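Local coordinates for putative GGDEF domain membrane protein (Pseudomonas fluorescens, PDB 5EUH) that probably makes the second messenger cyclic di-GMP from two GTP molecules through its GGDEF domain, the part present here with the product bound, at residues A[3-11]-A[56-67]. Numbering follows the deposited sequence.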
loop_
_atom_site.group_PDB
_atom_site.type_symbol
_atom_site.label_atom_id
_atom_site.label_comp_id
_atom_site.label_asym_id
_atom_site.label_seq_id
_atom_site.Cartn_x
_atom_site.Cartn_y
_atom_site.Cartn_z
ATOM N N THR A 3 -6.433 -5.778 -14.328
ATOM C CA THR A 3 -7.033 -5.550 -13.024
ATOM C C THR A 3 -7.111 -6.854 -12.243
ATOM O O THR A 3 -7.040 -7.950 -12.806
ATOM C CB THR A 3 -8.436 -4.937 -13.145
ATOM O OG1 THR A 3 -9.332 -5.890 -13.731
ATOM C CG2 THR A 3 -8.399 -3.682 -14.002
ATOM N N ASP A 4 -7.261 -6.719 -10.928
ATOM C CA ASP A 4 -7.394 -7.860 -10.033
ATOM C C ASP A 4 -8.866 -8.237 -9.929
ATOM O O ASP A 4 -9.705 -7.396 -9.588
ATOM C CB ASP A 4 -6.811 -7.533 -8.659
ATOM C CG ASP A 4 -6.716 -8.749 -7.761
ATOM O OD1 ASP A 4 -5.897 -9.644 -8.054
ATOM O OD2 ASP A 4 -7.453 -8.804 -6.758
ATOM N N ALA A 5 -9.174 -9.503 -10.226
ATOM C CA ALA A 5 -10.564 -9.942 -10.312
ATOM C C ALA A 5 -11.306 -9.765 -8.996
ATOM O O ALA A 5 -12.509 -9.482 -8.995
ATOM C CB ALA A 5 -10.618 -11.405 -10.755
ATOM N N LEU A 6 -10.618 -9.930 -7.869
ATOM C CA LEU A 6 -11.287 -9.841 -6.578
ATOM C C LEU A 6 -11.508 -8.392 -6.163
ATOM O O LEU A 6 -12.629 -8.000 -5.823
ATOM C CB LEU A 6 -10.473 -10.582 -5.517
ATOM C CG LEU A 6 -10.973 -10.434 -4.080
ATOM C CD1 LEU A 6 -12.277 -11.191 -3.876
ATOM C CD2 LEU A 6 -9.913 -10.894 -3.091
ATOM N N THR A 7 -10.450 -7.584 -6.189
ATOM C CA THR A 7 -10.506 -6.234 -5.646
ATOM C C THR A 7 -10.908 -5.187 -6.676
ATOM O O THR A 7 -11.593 -4.220 -6.325
ATOM C CB THR A 7 -9.150 -5.859 -5.045
ATOM O OG1 THR A 7 -8.120 -6.097 -6.012
ATOM C CG2 THR A 7 -8.875 -6.696 -3.807
ATOM N N GLY A 8 -10.500 -5.350 -7.931
ATOM C CA GLY A 8 -10.821 -4.401 -8.975
ATOM C C GLY A 8 -9.746 -3.373 -9.254
ATOM O O GLY A 8 -9.880 -2.610 -10.218
ATOM N N VAL A 9 -8.692 -3.326 -8.442
ATOM C CA VAL A 9 -7.583 -2.405 -8.664
ATOM C C VAL A 9 -6.632 -3.026 -9.677
ATOM O O VAL A 9 -6.943 -4.058 -10.280
ATOM C CB VAL A 9 -6.861 -2.078 -7.345
ATOM C CG1 VAL A 9 -7.828 -1.439 -6.366
ATOM C CG2 VAL A 9 -6.259 -3.336 -6.751
ATOM N N ALA A 10 -5.472 -2.406 -9.875
ATOM C CA ALA A 10 -4.492 -2.950 -10.801
ATOM C C ALA A 10 -3.899 -4.246 -10.252
ATOM O O ALA A 10 -4.067 -4.596 -9.080
ATOM C CB ALA A 10 -3.382 -1.933 -11.067
ATOM N N ASN A 11 -3.206 -4.970 -11.123
ATOM C CA ASN A 11 -2.559 -6.209 -10.736
ATOM C C ASN A 11 -1.050 -5.984 -10.670
ATOM O O ASN A 11 -0.564 -4.854 -10.764
ATOM C CB ASN A 11 -2.959 -7.341 -11.685
ATOM C CG ASN A 11 -2.404 -7.166 -13.082
ATOM O OD1 ASN A 11 -2.077 -6.060 -13.500
ATOM N ND2 ASN A 11 -2.306 -8.267 -13.817
ATOM N N ASP A 56 -11.733 -12.551 1.862
ATOM C CA ASP A 56 -11.892 -11.898 0.567
ATOM C C ASP A 56 -12.677 -10.603 0.700
ATOM O O ASP A 56 -12.344 -9.597 0.064
ATOM C CB ASP A 56 -12.577 -12.839 -0.419
ATOM C CG ASP A 56 -11.649 -13.912 -0.934
ATOM O OD1 ASP A 56 -10.435 -13.826 -0.659
ATOM O OD2 ASP A 56 -12.131 -14.829 -1.626
ATOM N N GLN A 57 -13.726 -10.609 1.524
ATOM C CA GLN A 57 -14.481 -9.386 1.759
ATOM C C GLN A 57 -13.652 -8.356 2.513
ATOM O O GLN A 57 -13.828 -7.150 2.309
ATOM C CB GLN A 57 -15.767 -9.701 2.523
ATOM C CG GLN A 57 -16.866 -8.674 2.321
ATOM C CD GLN A 57 -17.328 -8.603 0.879
ATOM O OE1 GLN A 57 -17.339 -9.609 0.169
ATOM N NE2 GLN A 57 -17.705 -7.410 0.436
ATOM N N ALA A 58 -12.748 -8.806 3.385
ATOM C CA ALA A 58 -11.872 -7.872 4.082
ATOM C C ALA A 58 -10.823 -7.284 3.149
ATOM O O ALA A 58 -10.362 -6.159 3.367
ATOM C CB ALA A 58 -11.203 -8.564 5.268
ATOM N N LEU A 59 -10.430 -8.027 2.112
ATOM C CA LEU A 59 -9.492 -7.487 1.136
ATOM C C LEU A 59 -10.153 -6.428 0.267
ATOM O O LEU A 59 -9.543 -5.397 -0.040
ATOM C CB LEU A 59 -8.927 -8.611 0.271
ATOM C CG LEU A 59 -7.828 -9.468 0.896
ATOM C CD1 LEU A 59 -7.257 -10.424 -0.136
ATOM C CD2 LEU A 59 -6.736 -8.586 1.472
ATOM N N ARG A 60 -11.400 -6.667 -0.142
ATOM C CA ARG A 60 -12.122 -5.685 -0.942
ATOM C C ARG A 60 -12.361 -4.403 -0.156
ATOM O O ARG A 60 -12.272 -3.302 -0.714
ATOM C CB ARG A 60 -13.442 -6.283 -1.425
ATOM C CG ARG A 60 -13.260 -7.480 -2.339
ATOM C CD ARG A 60 -14.440 -8.429 -2.251
ATOM N NE ARG A 60 -15.686 -7.788 -2.652
ATOM C CZ ARG A 60 -16.167 -7.808 -3.890
ATOM N NH1 ARG A 60 -15.504 -8.441 -4.848
ATOM N NH2 ARG A 60 -17.310 -7.197 -4.171
ATOM N N GLU A 61 -12.662 -4.521 1.138
ATOM C CA GLU A 61 -12.819 -3.332 1.968
ATOM C C GLU A 61 -11.499 -2.588 2.113
ATOM O O GLU A 61 -11.464 -1.353 2.067
ATOM C CB GLU A 61 -13.374 -3.715 3.338
ATOM C CG GLU A 61 -14.852 -4.053 3.330
ATOM C CD GLU A 61 -15.712 -2.878 2.902
ATOM O OE1 GLU A 61 -16.280 -2.928 1.791
ATOM O OE2 GLU A 61 -15.823 -1.907 3.679
ATOM N N LEU A 62 -10.401 -3.324 2.291
ATOM C CA LEU A 62 -9.091 -2.687 2.329
ATOM C C LEU A 62 -8.786 -1.990 1.011
ATOM O O LEU A 62 -8.245 -0.879 0.999
ATOM C CB LEU A 62 -8.016 -3.721 2.659
ATOM C CG LEU A 62 -6.558 -3.266 2.582
ATOM C CD1 LEU A 62 -6.323 -2.019 3.421
ATOM C CD2 LEU A 62 -5.634 -4.389 3.025
ATOM N N ALA A 63 -9.140 -2.621 -0.111
ATOM C CA ALA A 63 -8.933 -1.991 -1.410
ATOM C C ALA A 63 -9.769 -0.725 -1.544
ATOM O O ALA A 63 -9.294 0.290 -2.068
ATOM C CB ALA A 63 -9.264 -2.976 -2.530
ATOM N N ARG A 64 -11.016 -0.763 -1.071
ATOM C CA ARG A 64 -11.865 0.419 -1.133
ATOM C C ARG A 64 -11.326 1.546 -0.262
ATOM O O ARG A 64 -11.474 2.722 -0.615
ATOM C CB ARG A 64 -13.292 0.065 -0.718
ATOM C CG ARG A 64 -14.265 1.226 -0.816
ATOM C CD ARG A 64 -15.588 0.891 -0.159
ATOM N NE ARG A 64 -15.409 0.476 1.229
ATOM C CZ ARG A 64 -15.239 1.315 2.244
ATOM N NH1 ARG A 64 -15.217 2.624 2.029
ATOM N NH2 ARG A 64 -15.085 0.846 3.474
ATOM N N VAL A 65 -10.701 1.215 0.868
ATOM C CA VAL A 65 -10.154 2.247 1.745
ATOM C C VAL A 65 -8.970 2.936 1.080
ATOM O O VAL A 65 -8.841 4.167 1.122
ATOM C CB VAL A 65 -9.758 1.642 3.104
ATOM C CG1 VAL A 65 -8.914 2.624 3.896
ATOM C CG2 VAL A 65 -10.996 1.243 3.884
ATOM N N ILE A 66 -8.086 2.156 0.456
ATOM C CA ILE A 66 -6.903 2.729 -0.183
ATOM C C ILE A 66 -7.313 3.634 -1.338
ATOM O O ILE A 66 -6.878 4.787 -1.432
ATOM C CB ILE A 66 -5.955 1.613 -0.655
ATOM C CG1 ILE A 66 -5.569 0.709 0.513
ATOM C CG2 ILE A 66 -4.712 2.205 -1.299
ATOM C CD1 ILE A 66 -4.805 -0.522 0.093
ATOM N N THR A 67 -8.162 3.124 -2.231
ATOM C CA THR A 67 -8.604 3.918 -3.371
ATOM C C THR A 67 -9.406 5.140 -2.948
ATOM O O THR A 67 -9.481 6.110 -3.706
ATOM C CB THR A 67 -9.431 3.056 -4.323
ATOM O OG1 THR A 67 -10.575 2.544 -3.632
ATOM C CG2 THR A 67 -8.601 1.896 -4.847
#
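The DxLT motif near the start of the GGDEF domain, in the turn 3-11, lies against one side of helix 52-69, with L6, T7 and V9 meeting successive turns of the helix. L6 carries most of the contact: with CG anti to the backbone N (chi1 173°), its branches extend to the helix, CD1 packing on D56 CB at 3.8 Å and CD2 on L59 CD1 at 4.0 Å. R60 runs alongside the same leucine, its CD 3.9 Å from L6 CD1. A kink further out in the arginine chain (chi3 61°) turns the guanidinium back, and NH1 comes within 3.1 Å of L6 O. Midway along, T7 sits directly over A63, CB to CB 3.8 Å, its methyl CG2 also close to L59 O. Its hydroxyl turns back into the turn instead: T7 OG1 donates to D4 OD2 (2.9 Å), which holds the threonine's chi1, and T7 N reaches the same oxygen from the opposite face of the carboxylate, a backbone bond that makes an Asx motif. R79 forms a salt bridge with D4 OD2, tying the turn to the segment after strand 75-78. V9 CG1 ends the row on T67 CG2 at 3.7 Å, while F85 of strand 84-90 touches both T7 and A63. Such packing of the DxLT segment, just ahead of helix 12-29, beside a helix on the central sheet is characteristic of the GGDEF fold.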